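Side-chain contacts in esterase (Rhizomucor miehei CAU432, PDB 4WY8), which hydrolyses carboxylic esters as a carboxylesterase of the alpha/beta hydrolase fold, probably through a Ser-His-Asp triad: residues A111-I116 against K316-E321; E134-V139 against I175-L180; K216-F221 against D261-E266; G292-A297 against E305-I310. One frame throughout, in Å; residues are numbered along the deposited sequence.

Contact 1 (A111-I116 against K316-E321)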
loop_
_atom_site.group_PDB
_atom_site.type_symbol
_atom_site.label_atom_id
_atom_site.label_comp_id
_atom_site.label_asym_id
_atom_site.label_seq_id
_atom_site.Cartn_x
_atom_site.Cartn_y
_atom_site.Cartn_z
ATOM N N ALA A 111 16.169 0.661 0.423
ATOM C CA ALA A 111 16.072 0.107 1.770
ATOM C C ALA A 111 17.390 0.256 2.519
ATOM O O ALA A 111 17.429 0.108 3.738
ATOM C CB ALA A 111 15.659 -1.370 1.718
ATOM N N ARG A 112 18.457 0.571 1.786
ATOM C CA ARG A 112 19.812 0.586 2.346
ATOM C C ARG A 112 20.080 -0.740 3.040
ATOM O O ARG A 112 20.384 -0.790 4.228
ATOM C CB ARG A 112 20.012 1.773 3.308
ATOM C CG ARG A 112 20.067 3.108 2.577
ATOM C CD ARG A 112 20.541 4.270 3.461
ATOM N NE ARG A 112 21.904 4.068 3.941
ATOM C CZ ARG A 112 22.988 4.347 3.223
ATOM N NH1 ARG A 112 22.862 4.836 1.995
ATOM N NH2 ARG A 112 24.188 4.131 3.728
ATOM N N ALA A 113 19.925 -1.814 2.280
ATOM C CA ALA A 113 20.010 -3.160 2.813
ATOM C C ALA A 113 20.974 -3.952 1.975
ATOM O O ALA A 113 21.339 -3.517 0.875
ATOM C CB ALA A 113 18.641 -3.819 2.809
ATOM N N ALA A 114 21.419 -5.093 2.495
ATOM C CA ALA A 114 22.102 -6.076 1.669
ATOM C C ALA A 114 21.049 -6.997 1.092
ATOM O O ALA A 114 20.362 -7.710 1.836
ATOM C CB ALA A 114 23.137 -6.878 2.472
ATOM N N VAL A 115 20.883 -6.973 -0.221
ATOM C CA VAL A 115 19.952 -7.914 -0.818
ATOM C C VAL A 115 20.722 -9.171 -1.214
ATOM O O VAL A 115 21.712 -9.133 -1.961
ATOM C CB VAL A 115 19.210 -7.315 -2.019
ATOM C CG1 VAL A 115 18.264 -8.313 -2.571
ATOM C CG2 VAL A 115 18.428 -6.078 -1.577
ATOM N N ILE A 116 20.285 -10.287 -0.653
ATOM C CA ILE A 116 20.916 -11.565 -0.896
ATOM C C ILE A 116 20.044 -12.379 -1.846
ATOM O O ILE A 116 19.020 -12.948 -1.470
ATOM C CB ILE A 116 21.157 -12.289 0.430
ATOM C CG1 ILE A 116 22.056 -11.401 1.312
ATOM C CG2 ILE A 116 21.808 -13.627 0.201
ATOM C CD1 ILE A 116 22.077 -11.795 2.757
ATOM N N LYS A 316 9.460 -0.260 9.283
ATOM C CA LYS A 316 8.688 -0.517 10.507
ATOM C C LYS A 316 9.034 -1.900 11.131
ATOM O O LYS A 316 9.220 -2.015 12.349
ATOM C CB LYS A 316 7.185 -0.396 10.241
ATOM C CG LYS A 316 6.306 -0.741 11.450
ATOM C CD LYS A 316 6.780 0.002 12.709
ATOM C CE LYS A 316 6.715 1.524 12.519
ATOM N NZ LYS A 316 5.324 2.069 12.528
ATOM N N THR A 317 9.120 -2.941 10.303
ATOM C CA THR A 317 9.509 -4.278 10.780
ATOM C C THR A 317 10.823 -4.249 11.601
ATOM O O THR A 317 10.907 -4.772 12.731
ATOM C CB THR A 317 9.672 -5.253 9.591
ATOM O OG1 THR A 317 8.464 -5.291 8.819
ATOM C CG2 THR A 317 10.000 -6.640 10.080
ATOM N N TRP A 318 11.841 -3.612 11.032
ATOM C CA TRP A 318 13.146 -3.504 11.685
ATOM C C TRP A 318 13.060 -2.667 12.960
ATOM O O TRP A 318 13.700 -3.000 13.954
ATOM C CB TRP A 318 14.173 -2.901 10.717
ATOM C CG TRP A 318 14.431 -3.784 9.529
ATOM C CD1 TRP A 318 14.346 -5.147 9.494
ATOM C CD2 TRP A 318 14.810 -3.372 8.199
ATOM N NE1 TRP A 318 14.656 -5.605 8.234
ATOM C CE2 TRP A 318 14.930 -4.540 7.423
ATOM C CE3 TRP A 318 15.057 -2.130 7.598
ATOM C CZ2 TRP A 318 15.293 -4.500 6.067
ATOM C CZ3 TRP A 318 15.399 -2.097 6.251
ATOM C CH2 TRP A 318 15.515 -3.276 5.505
ATOM N N LYS A 319 12.229 -1.622 12.958
ATOM C CA LYS A 319 12.038 -0.849 14.187
ATOM C C LYS A 319 11.445 -1.708 15.289
ATOM O O LYS A 319 11.839 -1.577 16.450
ATOM C CB LYS A 319 11.141 0.379 13.966
ATOM C CG LYS A 319 11.848 1.575 13.323
ATOM C CD LYS A 319 10.906 2.772 13.114
ATOM C CE LYS A 319 11.522 3.769 12.126
ATOM N NZ LYS A 319 10.655 4.963 11.828
ATOM N N LEU A 320 10.540 -2.601 14.955
ATOM C CA LEU A 320 9.922 -3.469 15.897
ATOM C C LEU A 320 10.924 -4.363 16.571
ATOM O O LEU A 320 10.789 -4.641 17.718
ATOM C CB LEU A 320 8.845 -4.323 15.245
ATOM C CG LEU A 320 7.607 -3.602 14.790
ATOM C CD1 LEU A 320 6.874 -4.365 13.736
ATOM C CD2 LEU A 320 6.669 -3.153 15.867
ATOM N N GLU A 321 11.926 -4.788 15.828
ATOM C CA GLU A 321 12.937 -5.684 16.298
ATOM C C GLU A 321 13.900 -4.993 17.264
ATOM O O GLU A 321 14.326 -5.536 18.246
ATOM C CB GLU A 321 13.805 -6.155 15.132
ATOM C CG GLU A 321 13.184 -6.933 13.988
ATOM C CD GLU A 321 12.209 -7.985 14.416
ATOM O OE1 GLU A 321 12.599 -8.990 15.038
ATOM O OE2 GLU A 321 11.051 -7.801 14.070
#
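The carbonyl oxygen of A111 comes to the rim of the W318 indole: A111 O lies 3.9 Å from W318 CZ3, at the ring edge near its plane, where it faces the C-H of CZ3. The rest of the contact is apolar and centres on the neighbouring ring atom. A111 CB stands 4.2 Å from W318 CH2, and A113 CB comes obliquely to the same CH2, also at 4.2 Å, so two methyl groups converge on one corner of the six-membered ring. W318 CG lies anti to the carbonyl carbon and beside the backbone N (chi1 -64°), which carries the benzo end of the indole away from helix 301-322 and into the bend between helix 101-111 and strand 114-118. That bend begins at R112, the first residue to leave the helix, with a positive phi (52°); its side chain leads away from the indole, while A111 and A113 both direct CB toward the tryptophan. P82 also touches the indole, and NE1 makes a weak hydrogen bond to K157 O. In the alpha/beta hydrolase fold, the C-terminal helix and the helix after the third strand pack on the same face of the sheet, and this contact joins their ends. With two methyls against a broad ring and no hydrogen bond across, the fit rests on shape and burial, with a weak electrostatic part probable at the A111 carbonyl.

Contact 2 (E134-V139 against I175-L180)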
loop_
_atom_site.group_PDB
_atom_site.type_symbol
_atom_site.label_atom_id
_atom_site.label_comp_id
_atom_site.label_asym_id
_atom_site.label_seq_id
_atom_site.Cartn_x
_atom_site.Cartn_y
_atom_site.Cartn_z
ATOM N N GLU A 134 17.256 -25.355 -1.511
ATOM C CA GLU A 134 18.352 -24.399 -1.694
ATOM C C GLU A 134 18.066 -23.071 -0.973
ATOM O O GLU A 134 18.954 -22.504 -0.318
ATOM C CB GLU A 134 18.616 -24.135 -3.179
ATOM C CG GLU A 134 19.254 -25.325 -3.913
ATOM C CD GLU A 134 19.209 -25.203 -5.438
ATOM O OE1 GLU A 134 18.470 -24.333 -5.961
ATOM O OE2 GLU A 134 19.915 -25.982 -6.120
ATOM N N CYS A 135 16.828 -22.581 -1.086
ATOM C CA CYS A 135 16.476 -21.279 -0.513
ATOM C C CYS A 135 16.499 -21.300 1.014
ATOM O O CYS A 135 16.995 -20.353 1.672
ATOM C CB CYS A 135 15.095 -20.822 -1.014
ATOM S SG CYS A 135 15.055 -20.480 -2.817
ATOM N N LEU A 136 15.962 -22.383 1.568
ATOM C CA LEU A 136 15.978 -22.585 3.004
ATOM C C LEU A 136 17.415 -22.657 3.469
ATOM O O LEU A 136 17.798 -21.975 4.413
ATOM C CB LEU A 136 15.209 -23.858 3.379
ATOM C CG LEU A 136 15.261 -24.239 4.857
ATOM C CD1 LEU A 136 14.520 -23.238 5.787
ATOM C CD2 LEU A 136 14.689 -25.641 5.019
ATOM N N ASP A 137 18.234 -23.422 2.761
ATOM C CA ASP A 137 19.650 -23.501 3.110
ATOM C C ASP A 137 20.343 -22.132 3.080
ATOM O O ASP A 137 21.231 -21.847 3.898
ATOM C CB ASP A 137 20.383 -24.445 2.164
ATOM C CG ASP A 137 20.228 -25.908 2.549
ATOM O OD1 ASP A 137 19.741 -26.195 3.669
ATOM O OD2 ASP A 137 20.614 -26.771 1.724
ATOM N N ALA A 138 19.970 -21.299 2.115
ATOM C CA ALA A 138 20.526 -19.946 2.028
ATOM C C ALA A 138 20.125 -19.064 3.219
ATOM O O ALA A 138 20.963 -18.370 3.796
ATOM C CB ALA A 138 20.100 -19.295 0.738
ATOM N N VAL A 139 18.845 -19.082 3.581
ATOM C CA VAL A 139 18.396 -18.339 4.763
ATOM C C VAL A 139 19.106 -18.827 6.031
ATOM O O VAL A 139 19.587 -18.024 6.840
ATOM C CB VAL A 139 16.871 -18.458 4.964
ATOM C CG1 VAL A 139 16.439 -17.808 6.286
ATOM C CG2 VAL A 139 16.116 -17.842 3.782
ATOM N N ILE A 175 7.086 -21.368 6.212
ATOM C CA ILE A 175 6.434 -22.533 6.846
ATOM C C ILE A 175 7.465 -23.618 7.227
ATOM O O ILE A 175 7.423 -24.224 8.320
ATOM C CB ILE A 175 5.392 -23.165 5.936
ATOM C CG1 ILE A 175 4.355 -22.121 5.519
ATOM C CG2 ILE A 175 4.747 -24.392 6.608
ATOM C CD1 ILE A 175 3.463 -22.591 4.365
ATOM N N ARG A 176 8.398 -23.858 6.317
ATOM C CA ARG A 176 9.426 -24.856 6.545
ATOM C C ARG A 176 10.348 -24.522 7.725
ATOM O O ARG A 176 10.629 -25.389 8.548
ATOM C CB ARG A 176 10.259 -25.050 5.284
ATOM C CG ARG A 176 11.230 -26.173 5.452
ATOM C CD ARG A 176 10.484 -27.506 5.480
ATOM N NE ARG A 176 11.299 -28.536 6.104
ATOM C CZ ARG A 176 12.310 -29.156 5.511
ATOM N NH1 ARG A 176 12.636 -28.862 4.258
ATOM N NH2 ARG A 176 12.991 -30.074 6.178
ATOM N N ALA A 177 10.804 -23.277 7.818
ATOM C CA ALA A 177 11.645 -22.882 8.935
ATOM C C ALA A 177 10.861 -23.021 10.246
ATOM O O ALA A 177 11.417 -23.395 11.273
ATOM C CB ALA A 177 12.154 -21.438 8.761
ATOM N N LYS A 178 9.572 -22.708 10.210
ATOM C CA LYS A 178 8.745 -22.910 11.400
ATOM C C LYS A 178 8.751 -24.382 11.821
ATOM O O LYS A 178 8.911 -24.698 12.997
ATOM C CB LYS A 178 7.306 -22.458 11.166
ATOM C CG LYS A 178 6.391 -22.813 12.349
ATOM C CD LYS A 178 4.918 -22.832 11.980
ATOM C CE LYS A 178 4.055 -23.281 13.154
ATOM N NZ LYS A 178 2.600 -23.329 12.797
ATOM N N GLN A 179 8.573 -25.278 10.855
ATOM C CA GLN A 179 8.574 -26.715 11.161
ATOM C C GLN A 179 9.918 -27.231 11.717
ATOM O O GLN A 179 9.955 -28.232 12.443
ATOM C CB GLN A 179 8.146 -27.502 9.920
ATOM C CG GLN A 179 6.645 -27.321 9.706
ATOM C CD GLN A 179 6.034 -28.292 8.725
ATOM O OE1 GLN A 179 6.734 -29.100 8.092
ATOM N NE2 GLN A 179 4.704 -28.238 8.609
ATOM N N LEU A 180 11.014 -26.562 11.372
ATOM C CA LEU A 180 12.331 -26.898 11.931
ATOM C C LEU A 180 12.638 -26.160 13.253
ATOM O O LEU A 180 13.764 -26.200 13.749
ATOM C CB LEU A 180 13.426 -26.618 10.903
ATOM C CG LEU A 180 13.684 -27.679 9.806
ATOM C CD1 LEU A 180 12.457 -28.436 9.307
ATOM C CD2 LEU A 180 14.489 -27.096 8.644
#
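Two of the helices that flank the central sheet of the alpha/beta hydrolase fold, 130-143 and 165-179, meet here through L136, which reaches toward R176, A177 and L180; helix 165-179 is the one that follows the probable nucleophile elbow. L136 sets CG anti to its amide nitrogen (chi1 175°), and the two methyls at the end divide the work. CD1 touches the methyl of A177, with L136 CD1 to A177 CB at 4.2 Å, close to where the helix backbones come nearest. CD2 turns to the outer side and fits between the side chains of R176 and L180. R176 starts off extended but bends at chi2 (70°), and it crosses the leucine at about a right angle, offering the aliphatic root of its chain as well as one face of its guanidinium to the same methyl. The last residue of the contact, L180, has just left helical geometry, and its CD2 lies 3.9 Å from L136 CD2, methyl against methyl, where the surface is exposed. C135 and V139, buried, pack on strand 83-87 and helix 165-179; D137, partly exposed, forms a salt bridge with R60. The interface thus grades from an apolar floor at A177 to a partly exposed rim, where L136 CD2 sits 3.5 Å from R176 CG and 3.9 Å from R176 NH1.

Contact 3 (K216-F221 against D261-E266)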
loop_
_atom_site.group_PDB
_atom_site.type_symbol
_atom_site.label_atom_id
_atom_site.label_comp_id
_atom_site.label_asym_id
_atom_site.label_seq_id
_atom_site.Cartn_x
_atom_site.Cartn_y
_atom_site.Cartn_z
ATOM N N LYS A 216 -2.255 -20.362 -19.535
ATOM C CA LYS A 216 -1.446 -21.295 -20.300
ATOM C C LYS A 216 -0.023 -21.391 -19.751
ATOM O O LYS A 216 0.537 -22.482 -19.562
ATOM C CB LYS A 216 -1.439 -20.863 -21.764
ATOM C CG LYS A 216 -1.040 -21.965 -22.692
ATOM C CD LYS A 216 -1.192 -21.564 -24.146
ATOM C CE LYS A 216 -1.164 -22.824 -25.006
ATOM N NZ LYS A 216 -0.085 -23.769 -24.546
ATOM N N LEU A 217 0.565 -20.225 -19.529
ATOM C CA LEU A 217 1.888 -20.110 -18.957
ATOM C C LEU A 217 1.947 -20.701 -17.525
ATOM O O LEU A 217 2.893 -21.401 -17.176
ATOM C CB LEU A 217 2.309 -18.642 -18.980
ATOM C CG LEU A 217 3.785 -18.327 -19.139
ATOM C CD1 LEU A 217 4.375 -19.113 -20.287
ATOM C CD2 LEU A 217 3.920 -16.840 -19.401
ATOM N N MET A 218 0.929 -20.454 -16.707
ATOM C CA MET A 218 0.935 -21.016 -15.356
ATOM C C MET A 218 0.942 -22.553 -15.423
ATOM O O MET A 218 1.693 -23.206 -14.693
ATOM C CB MET A 218 -0.266 -20.507 -14.542
ATOM C CG MET A 218 -0.066 -19.102 -13.938
ATOM S SD MET A 218 1.473 -18.938 -12.978
ATOM C CE MET A 218 1.244 -20.237 -11.749
ATOM N N VAL A 219 0.155 -23.116 -16.343
ATOM C CA VAL A 219 0.099 -24.557 -16.531
ATOM C C VAL A 219 1.442 -25.107 -16.958
ATOM O O VAL A 219 1.924 -26.109 -16.417
ATOM C CB VAL A 219 -0.985 -24.937 -17.576
ATOM C CG1 VAL A 219 -0.870 -26.412 -17.989
ATOM C CG2 VAL A 219 -2.367 -24.630 -17.008
ATOM N N TRP A 220 2.064 -24.432 -17.914
ATOM C CA TRP A 220 3.393 -24.812 -18.355
ATOM C C TRP A 220 4.441 -24.807 -17.204
ATOM O O TRP A 220 5.242 -25.758 -17.020
ATOM C CB TRP A 220 3.782 -23.865 -19.479
ATOM C CG TRP A 220 5.041 -24.158 -20.202
ATOM C CD1 TRP A 220 5.251 -25.147 -21.128
ATOM C CD2 TRP A 220 6.258 -23.408 -20.129
ATOM N NE1 TRP A 220 6.535 -25.066 -21.611
ATOM C CE2 TRP A 220 7.172 -24.008 -21.017
ATOM C CE3 TRP A 220 6.664 -22.286 -19.393
ATOM C CZ2 TRP A 220 8.478 -23.537 -21.176
ATOM C CZ3 TRP A 220 7.952 -21.810 -19.557
ATOM C CH2 TRP A 220 8.850 -22.437 -20.444
ATOM N N PHE A 221 4.421 -23.734 -16.425
ATOM C CA PHE A 221 5.286 -23.609 -15.257
ATOM C C PHE A 221 5.089 -24.763 -14.268
ATOM O O PHE A 221 6.035 -25.453 -13.889
ATOM C CB PHE A 221 5.000 -22.300 -14.541
ATOM C CG PHE A 221 5.517 -21.082 -15.248
ATOM C CD1 PHE A 221 6.701 -21.125 -15.967
ATOM C CD2 PHE A 221 4.844 -19.869 -15.123
ATOM C CE1 PHE A 221 7.183 -19.981 -16.582
ATOM C CE2 PHE A 221 5.314 -18.722 -15.720
ATOM C CZ PHE A 221 6.485 -18.766 -16.444
ATOM N N ASP A 261 -4.652 -9.844 -12.574
ATOM C CA ASP A 261 -3.663 -10.923 -12.429
ATOM C C ASP A 261 -4.414 -12.212 -12.158
ATOM O O ASP A 261 -5.323 -12.230 -11.309
ATOM C CB ASP A 261 -2.681 -10.609 -11.279
ATOM C CG ASP A 261 -1.573 -11.680 -11.095
ATOM O OD1 ASP A 261 -1.484 -12.676 -11.869
ATOM O OD2 ASP A 261 -0.735 -11.486 -10.171
ATOM N N VAL A 262 -4.054 -13.281 -12.872
ATOM C CA VAL A 262 -4.706 -14.573 -12.646
ATOM C C VAL A 262 -4.476 -15.065 -11.214
ATOM O O VAL A 262 -5.322 -15.765 -10.658
ATOM C CB VAL A 262 -4.212 -15.666 -13.631
ATOM C CG1 VAL A 262 -4.662 -15.347 -15.041
ATOM C CG2 VAL A 262 -2.685 -15.843 -13.545
ATOM N N LEU A 263 -3.371 -14.647 -10.601
ATOM C CA LEU A 263 -3.014 -15.106 -9.252
ATOM C C LEU A 263 -3.637 -14.264 -8.153
ATOM O O LEU A 263 -3.340 -14.460 -6.970
ATOM C CB LEU A 263 -1.481 -15.097 -9.070
ATOM C CG LEU A 263 -0.670 -15.950 -10.049
ATOM C CD1 LEU A 263 0.799 -15.836 -9.731
ATOM C CD2 LEU A 263 -1.143 -17.420 -9.970
ATOM N N ARG A 264 -4.453 -13.284 -8.528
ATOM C CA ARG A 264 -4.977 -12.349 -7.535
ATOM C C ARG A 264 -5.747 -13.029 -6.416
ATOM O O ARG A 264 -5.477 -12.807 -5.212
ATOM C CB ARG A 264 -5.884 -11.326 -8.193
ATOM C CG ARG A 264 -6.449 -10.324 -7.191
ATOM C CD ARG A 264 -7.422 -9.373 -7.852
ATOM N NE ARG A 264 -8.723 -9.988 -8.062
ATOM C CZ ARG A 264 -9.590 -9.585 -8.981
ATOM N NH1 ARG A 264 -9.268 -8.581 -9.787
ATOM N NH2 ARG A 264 -10.768 -10.190 -9.103
ATOM N N GLU A 265 -6.704 -13.870 -6.807
ATOM C CA GLU A 265 -7.601 -14.472 -5.813
ATOM C C GLU A 265 -6.890 -15.393 -4.828
ATOM O O GLU A 265 -7.175 -15.326 -3.639
ATOM C CB GLU A 265 -8.737 -15.194 -6.524
ATOM C CG GLU A 265 -9.717 -14.193 -7.112
ATOM C CD GLU A 265 -10.192 -13.188 -6.061
ATOM O OE1 GLU A 265 -10.635 -13.643 -4.985
ATOM O OE2 GLU A 265 -10.089 -11.951 -6.271
ATOM N N GLU A 266 -5.950 -16.220 -5.293
ATOM C CA GLU A 266 -5.251 -17.127 -4.391
ATOM C C GLU A 266 -4.273 -16.401 -3.449
ATOM O O GLU A 266 -4.070 -16.837 -2.310
ATOM C CB GLU A 266 -4.530 -18.207 -5.200
ATOM C CG GLU A 266 -3.469 -17.668 -6.143
ATOM C CD GLU A 266 -3.041 -18.701 -7.167
ATOM O OE1 GLU A 266 -3.832 -18.919 -8.123
ATOM O OE2 GLU A 266 -1.917 -19.271 -7.054
#
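Within 216-221, M218 alone touches the 261-266 segment, meeting V262 and L263 with different atoms of its flexible chain. The methyl does the inner work: M218 CE lies 4.1 Å from L263 CD2. Nearer the helix backbone, M218 CG is 4.2 Å from V262 CG2, the two side chains sliding past each other in opposite directions. The thioether curls because it bends at both outer torsions (chi2 -52°, chi3 -58°), which brings CE round to the leucine. Behind this buried patch the turn is fixed by a cap: L263 N donates to D261 OD1 at 3.0 Å in an almost straight bond (175°), reaching the oxygen from above the carboxylate plane. The other oxygen, OD2, is hydrogen-bonded to H291 ND1, consistent with a charge-relay pair, so the turn that presents L263 to M218 also holds the aspartate of the probable triad. The far side is looser and polar. There R264 and E265, both partly exposed, form a salt bridge, R264 NE to E265 OE2 at 3.0 Å, OE2 lying near the guanidinium plane and using its anti lone pair. They take no part in the touch with M218, and E265 packs on P3 of the second subunit. Y204 of helix 202-206 fits against M218, V262 and L263 alike, so the contact lies where helices 202-206 and 215-225 close over the turn that leads into helix 264-276, with L263 also reaching the probable nucleophile elbow.

Contact 4 (G292-A297 against E305-I310)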
loop_
_atom_site.group_PDB
_atom_site.type_symbol
_atom_site.label_atom_id
_atom_site.label_comp_id
_atom_site.label_asym_id
_atom_site.label_seq_id
_atom_site.Cartn_x
_atom_site.Cartn_y
_atom_site.Cartn_z
ATOM N N GLY A 292 4.010 -9.098 -13.291
ATOM C CA GLY A 292 5.273 -9.094 -14.010
ATOM C C GLY A 292 6.033 -7.778 -14.077
ATOM O O GLY A 292 7.040 -7.662 -14.797
ATOM N N ILE A 293 5.621 -6.800 -13.283
ATOM C CA ILE A 293 6.288 -5.518 -13.364
ATOM C C ILE A 293 7.681 -5.546 -12.730
ATOM O O ILE A 293 8.478 -4.639 -12.962
ATOM C CB ILE A 293 5.426 -4.404 -12.757
ATOM C CG1 ILE A 293 5.048 -4.686 -11.308
ATOM C CG2 ILE A 293 4.142 -4.263 -13.581
ATOM C CD1 ILE A 293 4.115 -3.601 -10.758
ATOM N N PHE A 294 7.995 -6.585 -11.957
ATOM C CA PHE A 294 9.295 -6.631 -11.277
ATOM C C PHE A 294 10.353 -7.541 -11.917
ATOM O O PHE A 294 11.448 -7.718 -11.348
ATOM C CB PHE A 294 9.097 -7.032 -9.810
ATOM C CG PHE A 294 8.362 -6.000 -9.015
ATOM C CD1 PHE A 294 8.948 -4.767 -8.762
ATOM C CD2 PHE A 294 7.081 -6.247 -8.538
ATOM C CE1 PHE A 294 8.268 -3.794 -8.035
ATOM C CE2 PHE A 294 6.389 -5.283 -7.809
ATOM C CZ PHE A 294 6.985 -4.058 -7.554
ATOM N N ASN A 295 10.060 -8.086 -13.097
ATOM C CA ASN A 295 11.047 -8.902 -13.825
ATOM C C ASN A 295 11.402 -8.359 -15.208
ATOM O O ASN A 295 11.662 -9.131 -16.139
ATOM C CB ASN A 295 10.532 -10.337 -13.980
ATOM C CG ASN A 295 9.198 -10.409 -14.726
ATOM O OD1 ASN A 295 8.131 -10.435 -14.109
ATOM N ND2 ASN A 295 9.258 -10.494 -16.055
ATOM N N LEU A 296 11.421 -7.037 -15.337
ATOM C CA LEU A 296 11.666 -6.398 -16.626
ATOM C C LEU A 296 12.899 -5.489 -16.566
ATOM O O LEU A 296 13.473 -5.246 -15.483
ATOM C CB LEU A 296 10.432 -5.608 -17.059
ATOM C CG LEU A 296 9.129 -6.435 -17.075
ATOM C CD1 LEU A 296 7.927 -5.565 -17.389
ATOM C CD2 LEU A 296 9.190 -7.629 -18.050
ATOM N N ALA A 297 13.313 -4.986 -17.725
ATOM C CA ALA A 297 14.535 -4.175 -17.798
ATOM C C ALA A 297 14.342 -2.837 -17.107
ATOM O O ALA A 297 15.298 -2.254 -16.562
ATOM C CB ALA A 297 14.953 -3.980 -19.253
ATOM N N GLU A 305 6.324 2.991 -6.826
ATOM C CA GLU A 305 5.537 3.306 -5.633
ATOM C C GLU A 305 5.508 2.087 -4.708
ATOM O O GLU A 305 5.713 2.188 -3.496
ATOM C CB GLU A 305 4.107 3.715 -5.985
ATOM C CG GLU A 305 3.993 4.849 -6.991
ATOM C CD GLU A 305 4.618 6.164 -6.533
ATOM O OE1 GLU A 305 4.688 6.462 -5.307
ATOM O OE2 GLU A 305 5.066 6.910 -7.435
ATOM N N ILE A 306 5.296 0.925 -5.302
ATOM C CA ILE A 306 5.204 -0.312 -4.549
ATOM C C ILE A 306 6.490 -0.564 -3.808
ATOM O O ILE A 306 6.449 -0.925 -2.634
ATOM C CB ILE A 306 4.864 -1.507 -5.459
ATOM C CG1 ILE A 306 3.398 -1.452 -5.887
ATOM C CG2 ILE A 306 5.121 -2.855 -4.768
ATOM C CD1 ILE A 306 3.088 -2.474 -7.033
ATOM N N LEU A 307 7.630 -0.345 -4.454
ATOM C CA LEU A 307 8.910 -0.480 -3.741
ATOM C C LEU A 307 9.049 0.511 -2.575
ATOM O O LEU A 307 9.585 0.153 -1.522
ATOM C CB LEU A 307 10.089 -0.320 -4.699
ATOM C CG LEU A 307 10.325 -1.511 -5.626
ATOM C CD1 LEU A 307 11.655 -1.305 -6.299
ATOM C CD2 LEU A 307 10.337 -2.817 -4.851
ATOM N N ASP A 308 8.587 1.749 -2.745
ATOM C CA ASP A 308 8.624 2.695 -1.625
ATOM C C ASP A 308 7.766 2.197 -0.432
ATOM O O ASP A 308 8.138 2.332 0.746
ATOM C CB ASP A 308 8.154 4.082 -2.084
ATOM C CG ASP A 308 9.176 4.782 -2.993
ATOM O OD1 ASP A 308 10.380 4.401 -2.971
ATOM O OD2 ASP A 308 8.759 5.713 -3.736
ATOM N N HIS A 309 6.622 1.610 -0.763
ATOM C CA HIS A 309 5.757 0.984 0.224
ATOM C C HIS A 309 6.435 -0.166 0.971
ATOM O O HIS A 309 6.455 -0.205 2.216
ATOM C CB HIS A 309 4.504 0.495 -0.471
ATOM C CG HIS A 309 3.491 -0.073 0.455
ATOM N ND1 HIS A 309 2.292 -0.579 0.014
ATOM C CD2 HIS A 309 3.489 -0.197 1.806
ATOM C CE1 HIS A 309 1.583 -0.988 1.058
ATOM N NE2 HIS A 309 2.290 -0.772 2.150
ATOM N N ILE A 310 6.988 -1.105 0.209
ATOM C CA ILE A 310 7.728 -2.222 0.781
ATOM C C ILE A 310 8.831 -1.734 1.711
ATOM O O ILE A 310 9.028 -2.278 2.794
ATOM C CB ILE A 310 8.354 -3.102 -0.330
ATOM C CG1 ILE A 310 7.253 -3.875 -1.074
ATOM C CG2 ILE A 310 9.365 -4.096 0.235
ATOM C CD1 ILE A 310 7.754 -4.547 -2.326
#
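The ring of F294 points its outer end at helix 301-322 and meets I306 with its edge. F294 CZ lies 3.6 Å from I306 CG2 and 3.9 Å from I306 CB, the latter in the ring plane, so the isoleucine's beta-branch abuts the rim. L307 comes to the next corner of the ring at a slant: F294 CE1 is 3.9 Å from L307 CG, and the two side chains run past each other in opposite senses. I293 covers one face of the ring: its CG1 lies 3.7 Å above the phenyl plane, displaced toward the rim. This branch falls between the backbone N and the carbonyl carbon (chi1 57°), and from there the chain extends so that its end meets the helix too. The I293 and I306 side chains cross at about a right angle, methyl to methyl, with I293 CD1 4.0 Å from I306 CD1. Both loop residues sit inside a type I turn from G292 to N295, directly after H291 of the probable catalytic triad; the positive phi of G292 (102°) brings the chain into it. F294 N and F294 O are hydrogen-bonded to Y192 OH and T103 OG1, which fix the backbone from which the phenyl projects. I306 continues inward onto I256 and Y286 of the sheet, while H309 of the same helix stacks on H309 of the second subunit. With carbon alone meeting carbon, the loop behind the histidine is seated on the helix by shape, and the ring's rotation is probably restricted by I293 on a face and I306 at the edge.

Contacts 1, 3 and 4 are buried, whereas contact 2 runs out to an exposed leucine and a partly exposed arginine. Contacts 1 and 4 share helix 301-322, their centres about 17 Å apart: the former uses an indole against alanines near the helix end, the latter a phenyl edge against branched aliphatics. K316 and D308, in these segments but not touching across them, each form a salt bridge with the other's copy in the second subunit. Contacts 3 and 4 approach the probable triad from its aspartate and histidine sides; contact 3 adds a polar cap. Contact 2, across the chain's centre from contact 4, joins two helices beside the sheet through apolar contacts and an arginine side chain.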